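Local coordinates for pectate lyase (Bacillus, PDB 3VMV), which probably cleaves polygalacturonate, the pectin backbone, as a secreted pectate lyase of polysaccharide lyase family 1 built on a parallel beta-helix, at residues I97-A102 / K130-D135; V156-N161 / I165-N170. All coordinates share one frame; numbering follows the deposited sequence.

From the N terminus the chain lays down strand 97-103, turns through 105-108, 111-113 and 123-126, and arrives at strand 132-135, where contact 1 closes a loop of 27 residues, a little over one turn of the beta-helix. It then runs through 138-140 to strand 156-158, and contact 2 closes a much shorter loop at a single corner. The two are in series, neither nested nor crossed. They meet because strands 132-135 and 165-175 are parallel neighbours on one face: the Ser-168 hydroxyl reaches both the Asp-135 carboxylate and the Trp-133 indole nitrogen. Together they join two faces of the helix across its interior in successive coils.

Contact 1. Residues I97-A102 / K130-D135; sequences IRLSNA and KNVWID. With SO4 (sulfate ion), chain B.
Leu-99 and Val-132 meet tip to tip in the interior of the beta-helix, and with Ala-102 they account for most of the buried surface. Leu-99 CD1 lies 3.6 Å from Val-132 CG1 and also faces the second branch, with CG2 4.0 Å from the same Leu-99 CD1, so one methyl rests against the fork of the valine. With CG anti to its carbonyl carbon (chi1 -53°), Leu-99 sends this branch across the interior instead of along its own strand. At the corner that follows Asn-101, a backbone bond adds a polar tie: Lys-130 N donates to Ala-102 O at 3.0 Å, bent to 146° at the hydrogen. Ala-102 N is held in turn by the Ser-129 hydroxyl.

Arg-98 points the other way, its guanidinium meeting a sulfate ion, probably from the crystallisation liquor, edge-on. Arg-98 NH1 donates to sulfate O2 at 3.0 Å and Arg-98 NH2 to sulfate O3 at 2.7 Å, a two-pronged grip; Asp-67 and Glu-119 form salt bridges to the same group. A leucine in place of Arg-98 would probably forfeit the sulfate site and leave those two carboxylates without their shared positive mate.

Strand 97-103 runs parallel between 66-68 and 123-126, while 132-135 lies between 105-108 and 165-175 on another face. Leu-99 also packs on Val-68, Ile-105 and Ile-107, placing the contact among hydrophobic residues from several coils.

Contact 2. Residues V156-N161 / I165-N170; sequences VDMKRN and ITVSWN
This is a purely apolar contact inside the beta-helix, where strand 156-158 and the start of strand 165-175 face each other from two sides of one coil; no hydrogen bond crosses between them. Met-158 carries it from one side, Ile-165 and Val-167 from the other, and the nearest CA pair, Met-158 and Ile-165, is 9.1 Å apart, a gap bridged by side chains alone. Beyond CG the methionine is extended (chi2 171°, chi3 -165°), which carries its methyl far enough to reach both partners. Met-158 CE sits 3.6 Å from Ile-165 CG2 and 3.5 Å from Val-167 CG2, the latter a slightly tight fit. Further back, Met-158 SD passes Ile-165 CD1 at 3.7 Å, so the two side chains run antiparallel alongside each other and overlap along their length rather than meeting at the ends.

Ile-194 of the next coil touches both Met-158 and Ile-165, and Val-125 of the preceding coil does the same, so the layer is packed from before and after. After strand 156-158 the chain bends through Arg-160 and Asn-161, both with positive phi, on its way to Ile-165. Lys-159 makes a salt bridge to Glu-124.

At the far end, Asn-170 receives the backbone N-H of Asn-137 on OD1 and gives ND2 to Ile-134 O, and Asn-199 repeats both bonds one coil later with Asn-170 N and Val-167 O. Stacked asparagines at a turn, beside an interior filled with aliphatic side chains, are a hallmark of the pectate lyase parallel beta-helix.

Contact 1. Residues I97-A102 / K130-D135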
loop_
_atom_site.group_PDB
_atom_site.type_symbol
_atom_site.label_atom_id
_atom_site.label_comp_id
_atom_site.label_asym_id
_atom_site.label_seq_id
_atom_site.Cartn_x
_atom_site.Cartn_y
_atom_site.Cartn_z
ATOM N N ILE A 97 4.404 3.406 10.117
ATOM C CA ILE A 97 3.183 4.127 10.480
ATOM C C ILE A 97 1.996 3.196 10.532
ATOM O O ILE A 97 1.857 2.330 9.674
ATOM C CB ILE A 97 2.894 5.202 9.397
ATOM C CG1 ILE A 97 4.058 6.196 9.364
ATOM C CG2 ILE A 97 1.583 5.937 9.727
ATOM C CD1 ILE A 97 3.996 7.212 8.147
ATOM N N ARG A 98 1.133 3.357 11.539
ATOM C CA ARG A 98 -0.104 2.597 11.606
ATOM C C ARG A 98 -1.278 3.544 11.598
ATOM O O ARG A 98 -1.338 4.466 12.404
ATOM C CB ARG A 98 -0.181 1.661 12.822
ATOM C CG ARG A 98 -1.469 0.833 12.862
ATOM C CD ARG A 98 -1.435 -0.185 14.008
ATOM N NE ARG A 98 -1.391 0.516 15.286
ATOM C CZ ARG A 98 -1.114 -0.078 16.460
ATOM N NH1 ARG A 98 -1.135 0.646 17.569
ATOM N NH2 ARG A 98 -0.807 -1.370 16.512
ATOM N N LEU A 99 -2.225 3.289 10.711
ATOM C CA LEU A 99 -3.473 4.052 10.714
ATOM C C LEU A 99 -4.565 3.210 11.314
ATOM O O LEU A 99 -4.876 2.132 10.776
ATOM C CB LEU A 99 -3.842 4.464 9.287
ATOM C CG LEU A 99 -2.811 5.212 8.415
ATOM C CD1 LEU A 99 -3.517 5.654 7.096
ATOM C CD2 LEU A 99 -2.120 6.354 9.070
ATOM N N SER A 100 -5.195 3.672 12.384
ATOM C CA SER A 100 -6.218 2.880 13.066
ATOM C C SER A 100 -7.489 3.724 13.219
ATOM O O SER A 100 -7.459 4.797 13.828
ATOM C CB SER A 100 -5.678 2.438 14.431
ATOM O OG SER A 100 -6.714 1.921 15.243
ATOM N N ASN A 101 -8.574 3.247 12.628
ATOM C CA ASN A 101 -9.825 4.012 12.528
ATOM C C ASN A 101 -9.553 5.462 12.124
ATOM O O ASN A 101 -10.031 6.423 12.715
ATOM C CB ASN A 101 -10.650 3.920 13.815
ATOM C CG ASN A 101 -12.138 4.175 13.570
ATOM O OD1 ASN A 101 -12.602 4.266 12.443
ATOM N ND2 ASN A 101 -12.905 4.281 14.685
ATOM N N ALA A 102 -8.733 5.563 11.086
ATOM C CA ALA A 102 -8.238 6.822 10.597
ATOM C C ALA A 102 -8.937 7.179 9.295
ATOM O O ALA A 102 -9.092 6.316 8.438
ATOM C CB ALA A 102 -6.719 6.703 10.396
ATOM N N LYS A 130 -10.701 4.658 6.561
ATOM C CA LYS A 130 -11.262 4.907 5.244
ATOM C C LYS A 130 -10.696 6.178 4.635
ATOM O O LYS A 130 -10.330 7.127 5.366
ATOM C CB LYS A 130 -12.783 5.027 5.335
ATOM C CG LYS A 130 -13.410 3.665 5.701
ATOM C CD LYS A 130 -14.917 3.684 5.583
ATOM C CE LYS A 130 -15.476 2.362 6.084
ATOM N NZ LYS A 130 -14.448 1.602 6.861
ATOM N N ASN A 131 -10.623 6.199 3.303
ATOM C CA ASN A 131 -10.207 7.399 2.538
ATOM C C ASN A 131 -8.774 7.753 2.849
ATOM O O ASN A 131 -8.494 8.694 3.541
ATOM C CB ASN A 131 -11.165 8.581 2.740
ATOM C CG ASN A 131 -12.464 8.348 2.020
ATOM O OD1 ASN A 131 -12.569 8.602 0.802
ATOM N ND2 ASN A 131 -13.417 7.788 2.711
ATOM N N VAL A 132 -7.881 6.899 2.372
ATOM C CA VAL A 132 -6.476 7.012 2.613
ATOM C C VAL A 132 -5.759 7.009 1.279
ATOM O O VAL A 132 -6.042 6.142 0.440
ATOM C CB VAL A 132 -6.007 5.804 3.389
ATOM C CG1 VAL A 132 -4.503 5.832 3.595
ATOM C CG2 VAL A 132 -6.739 5.673 4.749
ATOM N N TRP A 133 -4.872 7.976 1.083
ATOM C CA TRP A 133 -4.086 8.091 -0.140
ATOM C C TRP A 133 -2.598 7.964 0.221
ATOM O O TRP A 133 -2.088 8.783 1.004
ATOM C CB TRP A 133 -4.415 9.447 -0.762
ATOM C CG TRP A 133 -3.786 9.678 -2.114
ATOM C CD1 TRP A 133 -3.420 8.711 -3.007
ATOM C CD2 TRP A 133 -3.534 10.937 -2.741
ATOM N NE1 TRP A 133 -2.919 9.298 -4.165
ATOM C CE2 TRP A 133 -2.969 10.663 -4.011
ATOM C CE3 TRP A 133 -3.695 12.277 -2.330
ATOM C CZ2 TRP A 133 -2.609 11.670 -4.898
ATOM C CZ3 TRP A 133 -3.349 13.283 -3.212
ATOM C CH2 TRP A 133 -2.787 12.973 -4.467
ATOM N N ILE A 134 -1.946 6.925 -0.309
ATOM C CA ILE A 134 -0.523 6.649 -0.060
ATOM C C ILE A 134 0.159 6.900 -1.408
ATOM O O ILE A 134 -0.036 6.091 -2.314
ATOM C CB ILE A 134 -0.390 5.228 0.395
ATOM C CG1 ILE A 134 -1.043 5.125 1.775
ATOM C CG2 ILE A 134 1.135 4.780 0.425
ATOM C CD1 ILE A 134 -1.292 3.670 2.242
ATOM N N ASP A 135 0.856 8.034 -1.513
ATOM C CA ASP A 135 1.307 8.546 -2.820
ATOM C C ASP A 135 2.758 8.977 -2.815
ATOM O O ASP A 135 3.218 9.681 -1.941
ATOM C CB ASP A 135 0.397 9.716 -3.188
ATOM C CG ASP A 135 0.785 10.375 -4.519
ATOM O OD1 ASP A 135 0.459 9.781 -5.555
ATOM O OD2 ASP A 135 1.408 11.444 -4.485
HETATM S S SO4 B . 0.383 -2.071 19.904
HETATM O O1 SO4 B . 1.772 -1.641 19.819
HETATM O O2 SO4 B . -0.498 -0.940 20.092
HETATM O O3 SO4 B . 0.034 -2.782 18.675
HETATM O O4 SO4 B . 0.212 -2.944 21.053
#

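Contact 2. Residues V156-N161 / I165-N170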
loop_
_atom_site.group_PDB
_atom_site.type_symbol
_atom_site.label_atom_id
_atom_site.label_comp_id
_atom_site.label_asym_id
_atom_site.label_seq_id
_atom_site.Cartn_x
_atom_site.Cartn_y
_atom_site.Cartn_z
ATOM N N VAL A 156 3.140 -2.385 2.642
ATOM C CA VAL A 156 1.855 -1.713 2.892
ATOM C C VAL A 156 0.781 -2.751 3.041
ATOM O O VAL A 156 0.504 -3.518 2.088
ATOM C CB VAL A 156 1.418 -0.731 1.767
ATOM C CG1 VAL A 156 -0.040 -0.243 2.012
ATOM C CG2 VAL A 156 2.393 0.471 1.694
ATOM N N ASP A 157 0.222 -2.869 4.258
ATOM C CA ASP A 157 -0.782 -3.886 4.553
ATOM C C ASP A 157 -2.081 -3.231 4.939
ATOM O O ASP A 157 -2.090 -2.238 5.669
ATOM C CB ASP A 157 -0.368 -4.809 5.712
ATOM C CG ASP A 157 0.789 -5.741 5.372
ATOM O OD1 ASP A 157 1.133 -5.924 4.195
ATOM O OD2 ASP A 157 1.389 -6.317 6.337
ATOM N N MET A 158 -3.187 -3.804 4.465
ATOM C CA MET A 158 -4.528 -3.307 4.786
ATOM C C MET A 158 -5.328 -4.424 5.402
ATOM O O MET A 158 -5.322 -5.560 4.889
ATOM C CB MET A 158 -5.201 -2.811 3.486
ATOM C CG MET A 158 -4.340 -1.694 2.838
ATOM S SD MET A 158 -5.049 -1.383 1.234
ATOM C CE MET A 158 -3.654 -0.453 0.536
ATOM N N LYS A 159 -6.019 -4.105 6.489
ATOM C CA LYS A 159 -6.715 -5.114 7.284
ATOM C C LYS A 159 -7.987 -4.548 7.883
ATOM O O LYS A 159 -8.164 -3.316 7.977
ATOM C CB LYS A 159 -5.825 -5.552 8.477
ATOM C CG LYS A 159 -4.437 -6.061 8.091
ATOM C CD LYS A 159 -3.588 -6.403 9.347
ATOM C CE LYS A 159 -2.163 -6.828 8.954
ATOM N NZ LYS A 159 -1.316 -7.055 10.181
ATOM N N ARG A 160 -8.833 -5.462 8.372
ATOM C CA ARG A 160 -9.909 -5.108 9.308
ATOM C C ARG A 160 -10.775 -3.969 8.758
ATOM O O ARG A 160 -10.941 -2.914 9.376
ATOM C CB ARG A 160 -9.339 -4.789 10.703
ATOM C CG ARG A 160 -8.677 -6.049 11.311
ATOM C CD ARG A 160 -8.250 -5.802 12.741
ATOM N NE ARG A 160 -7.882 -7.084 13.351
ATOM C CZ ARG A 160 -8.717 -7.907 13.986
ATOM N NH1 ARG A 160 -10.002 -7.603 14.131
ATOM N NH2 ARG A 160 -8.254 -9.050 14.477
ATOM N N ASN A 161 -11.349 -4.226 7.588
ATOM C CA ASN A 161 -12.369 -3.354 7.011
ATOM C C ASN A 161 -11.911 -1.970 6.556
ATOM O O ASN A 161 -12.748 -1.100 6.353
ATOM C CB ASN A 161 -13.534 -3.225 7.983
ATOM C CG ASN A 161 -14.134 -4.552 8.277
ATOM O OD1 ASN A 161 -14.703 -5.189 7.389
ATOM N ND2 ASN A 161 -13.963 -5.014 9.507
ATOM N N ILE A 165 -9.165 3.196 -0.565
ATOM C CA ILE A 165 -7.736 3.427 -0.376
ATOM C C ILE A 165 -7.091 3.479 -1.753
ATOM O O ILE A 165 -7.418 2.633 -2.602
ATOM C CB ILE A 165 -7.135 2.286 0.430
ATOM C CG1 ILE A 165 -7.970 2.077 1.700
ATOM C CG2 ILE A 165 -5.636 2.558 0.723
ATOM C CD1 ILE A 165 -7.519 0.979 2.587
ATOM N N THR A 166 -6.231 4.477 -1.987
ATOM C CA THR A 166 -5.460 4.542 -3.234
ATOM C C THR A 166 -3.987 4.563 -2.923
ATOM O O THR A 166 -3.548 5.374 -2.110
ATOM C CB THR A 166 -5.832 5.770 -4.042
ATOM O OG1 THR A 166 -7.160 5.622 -4.551
ATOM C CG2 THR A 166 -4.903 5.940 -5.258
ATOM N N VAL A 167 -3.252 3.683 -3.586
ATOM C CA VAL A 167 -1.821 3.530 -3.436
ATOM C C VAL A 167 -1.251 3.847 -4.820
ATOM O O VAL A 167 -1.434 3.059 -5.764
ATOM C CB VAL A 167 -1.526 2.083 -3.080
ATOM C CG1 VAL A 167 -0.011 1.791 -2.999
ATOM C CG2 VAL A 167 -2.209 1.757 -1.729
ATOM N N SER A 168 -0.595 4.985 -4.918
ATOM C CA SER A 168 -0.180 5.503 -6.225
ATOM C C SER A 168 1.237 6.023 -6.237
ATOM O O SER A 168 1.702 6.647 -5.291
ATOM C CB SER A 168 -1.165 6.602 -6.656
ATOM O OG SER A 168 -1.212 7.675 -5.730
ATOM N N TRP A 169 1.916 5.824 -7.366
ATOM C CA TRP A 169 3.216 6.477 -7.601
ATOM C C TRP A 169 4.308 6.128 -6.591
ATOM O O TRP A 169 5.224 6.903 -6.400
ATOM C CB TRP A 169 3.075 8.018 -7.711
ATOM C CG TRP A 169 2.215 8.396 -8.915
ATOM C CD1 TRP A 169 0.910 8.849 -8.895
ATOM C CD2 TRP A 169 2.639 8.412 -10.295
ATOM N NE1 TRP A 169 0.511 9.147 -10.194
ATOM C CE2 TRP A 169 1.535 8.868 -11.063
ATOM C CE3 TRP A 169 3.833 8.070 -10.950
ATOM C CZ2 TRP A 169 1.591 8.998 -12.473
ATOM C CZ3 TRP A 169 3.892 8.220 -12.355
ATOM C CH2 TRP A 169 2.760 8.678 -13.081
ATOM N N ASN A 170 4.203 4.964 -5.948
ATOM C CA ASN A 170 5.203 4.594 -4.958
ATOM C C ASN A 170 6.201 3.638 -5.534
ATOM O O ASN A 170 5.940 2.995 -6.558
ATOM C CB ASN A 170 4.534 3.868 -3.775
ATOM C CG ASN A 170 3.425 4.686 -3.127
ATOM O OD1 ASN A 170 3.702 5.637 -2.395
ATOM N ND2 ASN A 170 2.157 4.265 -3.328
#